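Local atomic coordinates of ATP-dependent DNA helicase (Mycobacterium smegmatis, PDB entry 5V9X), a protein that tracks 3'-to-5' along single-stranded DNA and unwinds RNA:DNA hybrids, driven by ATP hydrolysis. Residues Val295-Arg300 with Glu304-Arg309; Glu674-Val679 with Thr862-Ala867; Arg779-Ala784 with Ser799-Gln804. One frame throughout, in Å; residues are numbered along the deposited sequence.

Contact 1 of 3, residues Val295-Arg300 with Glu304-Arg309; sequences VFANSR and ERLTSR. With nucleotides of chain B.
Leu-306 and Ala-297 face each other across the buried half of this contact, the methyl CD1 of Leu-306 standing 4.5 Å from CB of Ala-297. Both residues are buried, and both direct their CB atoms at the opposite segment. The leucine also packs on Val-380 and Val-400 of the flanking strands 378-381 and 394-400. A few residues away the backbone joins the segments: Glu-304 N donates to Arg-300 O over 3.0 Å, an almost straight bond (170° at the hydrogen) that belongs to the first turn of helix 300-318. This is the strand-loop-helix unit of the second RecA-like domain, in which strand 292-296 of a parallel sheet runs through a short loop into a helix whose N-terminal end faces the tracking strand. Ser-299 is the N-cap, its OG accepting from Leu-302 N. Next to it, Arg-300 N reaches OP1 of DC7 of chain B at 2.9 Å, again nearly in line (171°), so the DNA phosphate sits where the helix dipole would probably favour a negative charge. On the loose side the contact opens toward DNA and solvent. The Arg-300 chain, bent at chi3 (-68°), runs away from residues 304-309 and lays one guanidinium face near O5' of DC7 of chain B, off-centre and 3.9 Å from the plane; its NH1 makes a salt bridge to a further DNA phosphate. The side chain of exposed Glu-304 meets the first segment only through its stem, with CG 3.5 Å from Arg-300 O; its carboxylate turns elsewhere, OE1 bonding to NE2 of His-356. One turn on, Ser-308 OG and Ser-308 N approach Glu-304 O from opposite faces of its carbonyl plane, the hydroxyl at 2.8 Å.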
loop_
_atom_site.group_PDB
_atom_site.type_symbol
_atom_site.label_atom_id
_atom_site.label_comp_id
_atom_site.label_asym_id
_atom_site.label_seq_id
_atom_site.Cartn_x
_atom_site.Cartn_y
_atom_site.Cartn_z
ATOM N N VAL A 295 -14.273 -0.709 11.856
ATOM C CA VAL A 295 -13.079 -0.537 12.672
ATOM C C VAL A 295 -11.908 -1.119 11.894
ATOM O O VAL A 295 -11.887 -2.320 11.598
ATOM C CB VAL A 295 -13.232 -1.214 14.044
ATOM C CG1 VAL A 295 -12.021 -0.927 14.921
ATOM C CG2 VAL A 295 -14.512 -0.755 14.725
ATOM N N PHE A 296 -10.943 -0.277 11.541
ATOM C CA PHE A 296 -9.779 -0.710 10.780
ATOM C C PHE A 296 -8.629 -1.033 11.724
ATOM O O PHE A 296 -8.276 -0.223 12.586
ATOM C CB PHE A 296 -9.346 0.353 9.769
ATOM C CG PHE A 296 -10.191 0.392 8.526
ATOM C CD1 PHE A 296 -10.081 -0.604 7.566
ATOM C CD2 PHE A 296 -11.085 1.430 8.307
ATOM C CE1 PHE A 296 -10.855 -0.573 6.413
ATOM C CE2 PHE A 296 -11.862 1.468 7.158
ATOM C CZ PHE A 296 -11.747 0.465 6.210
ATOM N N ALA A 297 -8.051 -2.220 11.553
ATOM C CA ALA A 297 -6.863 -2.644 12.276
ATOM C C ALA A 297 -5.735 -2.871 11.280
ATOM O O ALA A 297 -5.967 -3.346 10.165
ATOM C CB ALA A 297 -7.127 -3.920 13.079
ATOM N N ASN A 298 -4.513 -2.531 11.683
ATOM C CA ASN A 298 -3.364 -2.593 10.789
ATOM C C ASN A 298 -2.756 -3.990 10.678
ATOM O O ASN A 298 -1.659 -4.125 10.128
ATOM C CB ASN A 298 -2.294 -1.591 11.237
ATOM C CG ASN A 298 -2.721 -0.149 11.022
ATOM O OD1 ASN A 298 -3.664 0.126 10.281
ATOM N ND2 ASN A 298 -2.022 0.779 11.665
ATOM N N SER A 299 -3.429 -5.023 11.176
ATOM C CA SER A 299 -2.968 -6.390 10.980
ATOM C C SER A 299 -4.159 -7.326 11.113
ATOM O O SER A 299 -5.202 -6.961 11.663
ATOM C CB SER A 299 -1.865 -6.772 11.974
ATOM O OG SER A 299 -2.392 -6.977 13.273
ATOM N N ARG A 300 -3.989 -8.545 10.595
ATOM C CA ARG A 300 -5.059 -9.532 10.678
ATOM C C ARG A 300 -5.232 -10.042 12.104
ATOM O O ARG A 300 -6.363 -10.199 12.578
ATOM C CB ARG A 300 -4.780 -10.692 9.724
ATOM C CG ARG A 300 -4.740 -10.300 8.253
ATOM C CD ARG A 300 -4.566 -11.525 7.369
ATOM N NE ARG A 300 -3.249 -12.138 7.527
ATOM C CZ ARG A 300 -2.301 -12.123 6.594
ATOM N NH1 ARG A 300 -2.527 -11.534 5.428
ATOM N NH2 ARG A 300 -1.132 -12.704 6.822
ATOM N N GLU A 304 -8.732 -10.009 14.354
ATOM C CA GLU A 304 -9.319 -11.139 15.069
ATOM C C GLU A 304 -9.406 -10.854 16.563
ATOM O O GLU A 304 -10.412 -11.173 17.208
ATOM C CB GLU A 304 -8.501 -12.407 14.822
ATOM C CG GLU A 304 -8.471 -12.888 13.380
ATOM C CD GLU A 304 -9.786 -13.498 12.934
ATOM O OE1 GLU A 304 -10.070 -13.469 11.718
ATOM O OE2 GLU A 304 -10.535 -14.007 13.797
ATOM N N ARG A 305 -8.359 -10.248 17.127
ATOM C CA ARG A 305 -8.344 -9.939 18.554
ATOM C C ARG A 305 -9.464 -8.975 18.925
ATOM O O ARG A 305 -10.262 -9.251 19.827
ATOM C CB ARG A 305 -6.992 -9.346 18.943
ATOM C CG ARG A 305 -5.997 -10.328 19.520
ATOM C CD ARG A 305 -4.895 -9.557 20.215
ATOM N NE ARG A 305 -5.456 -8.622 21.187
ATOM C CZ ARG A 305 -4.813 -7.563 21.670
ATOM N NH1 ARG A 305 -3.580 -7.292 21.265
ATOM N NH2 ARG A 305 -5.408 -6.772 22.552
ATOM N N LEU A 306 -9.526 -7.827 18.245
ATOM C CA LEU A 306 -10.531 -6.822 18.575
ATOM C C LEU A 306 -11.941 -7.366 18.402
ATOM O O LEU A 306 -12.819 -7.102 19.232
ATOM C CB LEU A 306 -10.329 -5.576 17.716
ATOM C CG LEU A 306 -9.232 -4.624 18.187
ATOM C CD1 LEU A 306 -8.979 -3.543 17.151
ATOM C CD2 LEU A 306 -9.613 -4.007 19.525
ATOM N N THR A 307 -12.176 -8.135 17.336
ATOM C CA THR A 307 -13.490 -8.739 17.142
ATOM C C THR A 307 -13.867 -9.625 18.324
ATOM O O THR A 307 -15.024 -9.630 18.764
ATOM C CB THR A 307 -13.513 -9.541 15.844
ATOM O OG1 THR A 307 -13.047 -8.718 14.769
ATOM C CG2 THR A 307 -14.922 -10.012 15.538
ATOM N N SER A 308 -12.902 -10.379 18.856
ATOM C CA SER A 308 -13.153 -11.159 20.063
ATOM C C SER A 308 -13.512 -10.253 21.234
ATOM O O SER A 308 -14.459 -10.530 21.978
ATOM C CB SER A 308 -11.928 -12.008 20.406
ATOM O OG SER A 308 -11.460 -12.723 19.275
ATOM N N ARG A 309 -12.774 -9.154 21.402
ATOM C CA ARG A 309 -12.994 -8.282 22.549
ATOM C C ARG A 309 -14.319 -7.537 22.435
ATOM O O ARG A 309 -15.100 -7.493 23.394
ATOM C CB ARG A 309 -11.835 -7.295 22.685
ATOM C CG ARG A 309 -10.471 -7.950 22.774
ATOM C CD ARG A 309 -10.342 -8.814 24.014
ATOM N NE ARG A 309 -9.064 -9.518 24.037
ATOM C CZ ARG A 309 -8.898 -10.779 23.649
ATOM N NH1 ARG A 309 -9.935 -11.484 23.214
ATOM N NH2 ARG A 309 -7.696 -11.336 23.700
ATOM P P DC B 7 -0.628 -8.315 8.216
ATOM O OP1 DC B 7 -1.351 -8.949 9.338
ATOM O OP2 DC B 7 0.534 -8.997 7.608
ATOM O "O5'" DC B 7 -1.682 -8.001 7.074
ATOM C "C5'" DC B 7 -2.550 -6.893 7.229
ATOM C "C4'" DC B 7 -2.894 -6.297 5.884
ATOM O "O4'" DC B 7 -1.770 -5.562 5.376
ATOM C "C3'" DC B 7 -3.220 -7.324 4.808
ATOM O "O3'" DC B 7 -4.624 -7.437 4.670
ATOM C "C2'" DC B 7 -2.567 -6.764 3.531
ATOM C "C1'" DC B 7 -1.920 -5.458 3.988
ATOM N N1 DC B 7 -0.586 -5.227 3.377
ATOM C C2 DC B 7 -0.432 -4.221 2.419
ATOM O O2 DC B 7 -1.412 -3.532 2.108
ATOM N N3 DC B 7 0.790 -4.026 1.862
ATOM C C4 DC B 7 1.818 -4.794 2.227
ATOM N N4 DC B 7 3.004 -4.566 1.652
ATOM C C5 DC B 7 1.676 -5.828 3.198
ATOM C C6 DC B 7 0.469 -6.009 3.741
ATOM P P DG B 6 4.634 -7.549 12.165
ATOM O OP1 DG B 6 4.231 -8.936 12.490
ATOM O OP2 DG B 6 5.780 -7.306 11.260
ATOM O "O5'" DG B 6 3.381 -6.787 11.558
ATOM C "C5'" DG B 6 2.949 -7.075 10.264
ATOM C "C4'" DG B 6 1.770 -6.201 9.917
ATOM O "O4'" DG B 6 2.170 -4.814 9.952
ATOM C "C3'" DG B 6 1.181 -6.454 8.537
ATOM O "O3'" DG B 6 -0.166 -6.850 8.677
ATOM C "C2'" DG B 6 1.316 -5.107 7.805
ATOM C "C1'" DG B 6 1.489 -4.114 8.947
ATOM N N9 DG B 6 2.281 -2.926 8.605
ATOM C C8 DG B 6 3.253 -2.338 9.382
ATOM N N7 DG B 6 3.796 -1.288 8.833
ATOM C C5 DG B 6 3.144 -1.162 7.613
ATOM C C6 DG B 6 3.312 -0.202 6.584
ATOM O O6 DG B 6 4.098 0.756 6.548
ATOM N N1 DG B 6 2.451 -0.438 5.513
ATOM C C2 DG B 6 1.542 -1.469 5.446
ATOM N N2 DG B 6 0.796 -1.534 4.334
ATOM N N3 DG B 6 1.373 -2.372 6.403
ATOM C C4 DG B 6 2.204 -2.161 7.455
#

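Contact 2 of 3, residues Glu674-Val679 with Thr862-Ala867; sequences EATGVV and TPSPFA
Ser-864 and Ala-675 bury the largest areas here, and they meet through carbon: CB of Ala-675 lies 3.5 Å from CB of Ser-864, each pointing at the opposite backbone. The same alanine methyl also touches the proline ring that follows, 4.1 Å from CD of Pro-865. Thr-676 adds its methyl, CG2 standing 4.1 Å from Ser-864 CB, while its hydroxyl turns back to its own helix end, near the carbonyl oxygens of Gln-672 and Val-678, where Gly-677, with positive phi, leaves the helical course. Ser-864 is the N-cap of helix 865-870. With chi1 at 69°, OG lies between the backbone N and the carbonyl carbon, from where it accepts from Ala-867 N at 3.2 Å. Its stronger partner is Glu-688 of strand 684-691, and Gln-672 adds a weak bond. Thus the end of one helix is set against the start of another, beside the mixed sheet of the C-terminal region. No hydrogen bond links the two segments themselves, so methyl and methylene groups form the direct interface, while the buried serine hydroxyl is satisfied by its helix and by the glutamate of the sheet.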
loop_
_atom_site.group_PDB
_atom_site.type_symbol
_atom_site.label_atom_id
_atom_site.label_comp_id
_atom_site.label_asym_id
_atom_site.label_seq_id
_atom_site.Cartn_x
_atom_site.Cartn_y
_atom_site.Cartn_z
ATOM N N GLU A 674 11.435 18.316 29.362
ATOM C CA GLU A 674 12.145 18.254 30.636
ATOM C C GLU A 674 13.316 17.282 30.584
ATOM O O GLU A 674 14.279 17.434 31.343
ATOM C CB GLU A 674 11.189 17.854 31.759
ATOM C CG GLU A 674 10.105 18.872 32.059
ATOM C CD GLU A 674 9.102 18.362 33.076
ATOM O OE1 GLU A 674 9.275 17.226 33.566
ATOM O OE2 GLU A 674 8.139 19.095 33.384
ATOM N N ALA A 675 13.261 16.286 29.705
ATOM C CA ALA A 675 14.298 15.264 29.675
ATOM C C ALA A 675 15.482 15.647 28.791
ATOM O O ALA A 675 16.634 15.402 29.169
ATOM C CB ALA A 675 13.706 13.932 29.213
ATOM N N THR A 676 15.233 16.243 27.620
ATOM C CA THR A 676 16.304 16.611 26.700
ATOM C C THR A 676 16.374 18.118 26.457
ATOM O O THR A 676 17.053 18.556 25.525
ATOM C CB THR A 676 16.158 15.885 25.361
ATOM O OG1 THR A 676 14.876 16.170 24.787
ATOM C CG2 THR A 676 16.305 14.381 25.547
ATOM N N GLY A 677 15.690 18.924 27.268
ATOM C CA GLY A 677 15.740 20.359 27.096
ATOM C C GLY A 677 14.875 20.845 25.951
ATOM O O GLY A 677 14.040 21.740 26.128
ATOM N N VAL A 678 15.061 20.250 24.772
ATOM C CA VAL A 678 14.282 20.561 23.582
ATOM C C VAL A 678 13.723 19.260 23.025
ATOM O O VAL A 678 14.176 18.165 23.365
ATOM C CB VAL A 678 15.119 21.291 22.507
ATOM C CG1 VAL A 678 15.687 22.591 23.064
ATOM C CG2 VAL A 678 16.236 20.386 22.001
ATOM N N VAL A 679 12.731 19.391 22.151
ATOM C CA VAL A 679 12.110 18.217 21.545
ATOM C C VAL A 679 12.555 18.096 20.092
ATOM O O VAL A 679 12.771 19.112 19.414
ATOM C CB VAL A 679 10.576 18.264 21.664
ATOM C CG1 VAL A 679 10.164 18.585 23.097
ATOM C CG2 VAL A 679 9.973 19.262 20.681
ATOM N N THR A 862 18.090 8.618 32.722
ATOM C CA THR A 862 17.135 7.586 32.355
ATOM C C THR A 862 16.515 7.973 31.021
ATOM O O THR A 862 16.375 9.167 30.726
ATOM C CB THR A 862 16.048 7.416 33.433
ATOM O OG1 THR A 862 15.127 6.389 33.048
ATOM C CG2 THR A 862 15.294 8.720 33.658
ATOM N N PRO A 863 16.171 6.995 30.182
ATOM C CA PRO A 863 15.653 7.311 28.845
ATOM C C PRO A 863 14.465 8.264 28.878
ATOM O O PRO A 863 13.529 8.099 29.665
ATOM C CB PRO A 863 15.255 5.938 28.294
ATOM C CG PRO A 863 16.175 4.994 28.970
ATOM C CD PRO A 863 16.411 5.549 30.350
ATOM N N SER A 864 14.518 9.274 28.010
ATOM C CA SER A 864 13.451 10.244 27.800
ATOM C C SER A 864 12.212 9.533 27.263
ATOM O O SER A 864 12.306 8.377 26.825
ATOM C CB SER A 864 13.913 11.335 26.831
ATOM O OG SER A 864 14.081 10.820 25.522
ATOM N N PRO A 865 11.037 10.172 27.285
ATOM C CA PRO A 865 9.853 9.531 26.690
ATOM C C PRO A 865 10.054 9.085 25.249
ATOM O O PRO A 865 9.626 7.983 24.882
ATOM C CB PRO A 865 8.780 10.621 26.802
ATOM C CG PRO A 865 9.179 11.407 27.993
ATOM C CD PRO A 865 10.689 11.420 27.991
ATOM N N PHE A 866 10.703 9.910 24.421
ATOM C CA PHE A 866 10.940 9.524 23.033
ATOM C C PHE A 866 11.917 8.359 22.943
ATOM O O PHE A 866 11.725 7.439 22.139
ATOM C CB PHE A 866 11.460 10.715 22.228
ATOM C CG PHE A 866 10.402 11.719 21.862
ATOM C CD1 PHE A 866 9.168 11.723 22.494
ATOM C CD2 PHE A 866 10.640 12.656 20.872
ATOM C CE1 PHE A 866 8.199 12.647 22.152
ATOM C CE2 PHE A 866 9.674 13.581 20.523
ATOM C CZ PHE A 866 8.452 13.576 21.164
ATOM N N ALA A 867 12.976 8.388 23.755
ATOM C CA ALA A 867 13.918 7.276 23.781
ATOM C C ALA A 867 13.252 6.007 24.290
ATOM O O ALA A 867 13.499 4.915 23.766
ATOM C CB ALA A 867 15.127 7.631 24.647
#

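Contact 3 of 3, residues Arg779-Ala784 with Ser799-Gln804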
loop_
_atom_site.group_PDB
_atom_site.type_symbol
_atom_site.label_atom_id
_atom_site.label_comp_id
_atom_site.label_asym_id
_atom_site.label_seq_id
_atom_site.Cartn_x
_atom_site.Cartn_y
_atom_site.Cartn_z
ATOM N N ARG A 779 15.413 -8.620 -0.200
ATOM C CA ARG A 779 14.905 -8.157 -1.483
ATOM C C ARG A 779 15.540 -8.894 -2.656
ATOM O O ARG A 779 14.947 -8.927 -3.740
ATOM C CB ARG A 779 15.110 -6.647 -1.614
ATOM C CG ARG A 779 14.383 -5.838 -0.542
ATOM C CD ARG A 779 12.888 -6.141 -0.528
ATOM N NE ARG A 779 12.211 -5.557 0.626
ATOM C CZ ARG A 779 11.494 -4.437 0.590
ATOM N NH1 ARG A 779 11.354 -3.774 -0.550
ATOM N NH2 ARG A 779 10.912 -3.981 1.693
ATOM N N PHE A 780 16.719 -9.493 -2.471
ATOM C CA PHE A 780 17.252 -10.376 -3.505
ATOM C C PHE A 780 16.434 -11.659 -3.596
ATOM O O PHE A 780 16.239 -12.199 -4.691
ATOM C CB PHE A 780 18.722 -10.697 -3.232
ATOM C CG PHE A 780 19.346 -11.607 -4.259
ATOM C CD1 PHE A 780 19.972 -11.083 -5.378
ATOM C CD2 PHE A 780 19.310 -12.987 -4.102
ATOM C CE1 PHE A 780 20.551 -11.916 -6.323
ATOM C CE2 PHE A 780 19.882 -13.825 -5.046
ATOM C CZ PHE A 780 20.504 -13.289 -6.156
ATOM N N ARG A 781 15.960 -12.166 -2.456
ATOM C CA ARG A 781 15.119 -13.359 -2.467
ATOM C C ARG A 781 13.780 -13.080 -3.137
ATOM O O ARG A 781 13.351 -13.828 -4.025
ATOM C CB ARG A 781 14.907 -13.868 -1.040
ATOM C CG ARG A 781 13.838 -14.944 -0.934
ATOM C CD ARG A 781 13.496 -15.262 0.510
ATOM N NE ARG A 781 13.099 -14.077 1.267
ATOM C CZ ARG A 781 11.901 -13.504 1.191
ATOM N NH1 ARG A 781 10.974 -13.998 0.381
ATOM N NH2 ARG A 781 11.630 -12.431 1.923
ATOM N N GLU A 782 13.100 -12.007 -2.718
ATOM C CA GLU A 782 11.812 -11.665 -3.316
ATOM C C GLU A 782 11.951 -11.399 -4.811
ATOM O O GLU A 782 11.065 -11.754 -5.597
ATOM C CB GLU A 782 11.208 -10.450 -2.606
ATOM C CG GLU A 782 10.926 -10.648 -1.120
ATOM C CD GLU A 782 10.447 -9.374 -0.440
ATOM O OE1 GLU A 782 10.372 -8.327 -1.121
ATOM O OE2 GLU A 782 10.147 -9.414 0.774
ATOM N N CYS A 783 13.061 -10.779 -5.225
ATOM C CA CYS A 783 13.276 -10.517 -6.645
ATOM C C CYS A 783 13.517 -11.810 -7.416
ATOM O O CYS A 783 12.931 -12.025 -8.484
ATOM C CB CYS A 783 14.447 -9.552 -6.835
ATOM S SG CYS A 783 14.044 -7.813 -6.537
ATOM N N ALA A 784 14.380 -12.685 -6.890
ATOM C CA ALA A 784 14.676 -13.937 -7.578
ATOM C C ALA A 784 13.421 -14.780 -7.760
ATOM O O ALA A 784 13.200 -15.358 -8.831
ATOM C CB ALA A 784 15.742 -14.721 -6.812
ATOM N N SER A 799 7.279 -22.399 -3.777
ATOM C CA SER A 799 8.071 -23.074 -2.761
ATOM C C SER A 799 7.866 -22.419 -1.396
ATOM O O SER A 799 7.627 -21.212 -1.307
ATOM C CB SER A 799 9.551 -23.049 -3.140
ATOM O OG SER A 799 9.979 -21.730 -3.429
ATOM N N PRO A 800 7.939 -23.198 -0.317
ATOM C CA PRO A 800 7.826 -22.617 1.025
ATOM C C PRO A 800 8.934 -21.609 1.289
ATOM O O PRO A 800 9.965 -21.579 0.614
ATOM C CB PRO A 800 7.938 -23.833 1.955
ATOM C CG PRO A 800 8.590 -24.892 1.125
ATOM C CD PRO A 800 8.119 -24.659 -0.273
ATOM N N LEU A 801 8.704 -20.769 2.300
ATOM C CA LEU A 801 9.606 -19.649 2.542
ATOM C C LEU A 801 10.998 -20.127 2.939
ATOM O O LEU A 801 12.003 -19.528 2.538
ATOM C CB LEU A 801 9.020 -18.729 3.612
ATOM C CG LEU A 801 9.497 -17.278 3.580
ATOM C CD1 LEU A 801 9.375 -16.702 2.179
ATOM C CD2 LEU A 801 8.682 -16.462 4.551
ATOM N N TRP A 802 11.081 -21.211 3.718
ATOM C CA TRP A 802 12.387 -21.755 4.075
ATOM C C TRP A 802 13.160 -22.200 2.841
ATOM O O TRP A 802 14.396 -22.145 2.826
ATOM C CB TRP A 802 12.231 -22.926 5.050
ATOM C CG TRP A 802 11.625 -24.163 4.442
ATOM C CD1 TRP A 802 10.312 -24.531 4.474
ATOM C CD2 TRP A 802 12.312 -25.198 3.718
ATOM N NE1 TRP A 802 10.137 -25.725 3.816
ATOM C CE2 TRP A 802 11.347 -26.154 3.341
ATOM C CE3 TRP A 802 13.646 -25.405 3.352
ATOM C CZ2 TRP A 802 11.674 -27.300 2.618
ATOM C CZ3 TRP A 802 13.968 -26.544 2.631
ATOM C CH2 TRP A 802 12.986 -27.476 2.273
ATOM N N HIS A 803 12.451 -22.638 1.799
ATOM C CA HIS A 803 13.105 -23.140 0.597
ATOM C C HIS A 803 13.494 -22.008 -0.344
ATOM O O HIS A 803 14.549 -22.069 -0.988
ATOM C CB HIS A 803 12.192 -24.138 -0.109
ATOM C CG HIS A 803 12.834 -24.831 -1.268
ATOM N ND1 HIS A 803 12.378 -24.695 -2.561
ATOM C CD2 HIS A 803 13.899 -25.665 -1.329
ATOM C CE1 HIS A 803 13.133 -25.417 -3.369
ATOM N NE2 HIS A 803 14.063 -26.014 -2.647
ATOM N N GLN A 804 12.652 -20.976 -0.451
ATOM C CA GLN A 804 13.053 -19.773 -1.172
ATOM C C GLN A 804 14.344 -19.209 -0.596
ATOM O O GLN A 804 15.290 -18.918 -1.334
ATOM C CB GLN A 804 11.941 -18.724 -1.120
ATOM C CG GLN A 804 10.789 -18.963 -2.081
ATOM C CD GLN A 804 9.836 -17.782 -2.156
ATOM O OE1 GLN A 804 10.101 -16.719 -1.596
ATOM N NE2 GLN A 804 8.720 -17.965 -2.852
#
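Arg-781 reaches across from helix 774-786 to meet Gln-804 and Leu-801 at the start of helix 801-815. Its NH1 lies 3.5 Å from OE1 of Gln-804, a weak hydrogen bond with an angle of 144° at the hydrogen. The amide oxygen comes in at the guanidinium edge, in plane, and the two flat groups are nearly coplanar, 18° apart, although the side chains that carry them cross at about a right angle. From another direction the leucine approaches obliquely, with CD1 of Leu-801 3.6 Å from Arg-781 NH1. Behind the polar ends the aliphatic stems pack, CD of Arg-781 resting 4.1 Å from CB of Gln-804. The arginine gets there with CG anti to its backbone N (chi1 169°) and a bend at chi3, while Gln-804 runs out extended beyond CG.

The weak bond to glutamine is a minor part of what holds the guanidinium. NE forms a salt bridge with Glu-574, NH1 also donates to the backbone oxygen of Asp-551, and NH2 pairs with OE2 of Glu-782 at 3.6 Å. Glu-782 in turn is bridged to Arg-552 and has a long, charge-only interaction with Arg-779, whose own salt bridge goes to Glu-830. This buried network balances the charge of the guanidinium and probably limits its rotation. Gln-804 is placed by the first turn of its helix, where Pro-800 O accepts from both His-803 N and Gln-804 N.

Both helices belong to the all-helical part of the C-terminal region. Helix 822-835 packs against 774-786 through Phe-780 and Cys-783, Ala-808 of helix 801-815 also touches Arg-781, and the loop with Pro-550 and Asp-551 lies against Glu-782 and Gln-804.

Overall arrangement
The three contacts are separate, with no touch between any two. Contact 1 belongs to the second RecA-like domain and binds the DNA backbone directly; contacts 2 and 3 belong to the C-terminal part of the chain, with nearest atoms about 6 Å and 8 Å from the bound nucleic acid. Contacts 1 and 3 have centres 29 Å apart and nearest atoms about 11 Å apart; for contacts 1 and 2 these are 33 Å and about 19 Å, for contacts 2 and 3 41 Å and about 23 Å. Along the sequence contact 1 closes first, and both segments of contact 3 fall between those of contact 2. The AMP-PNP pocket residues fall between 41 and 420, whereas contacts 2 and 3 lie later in the chain.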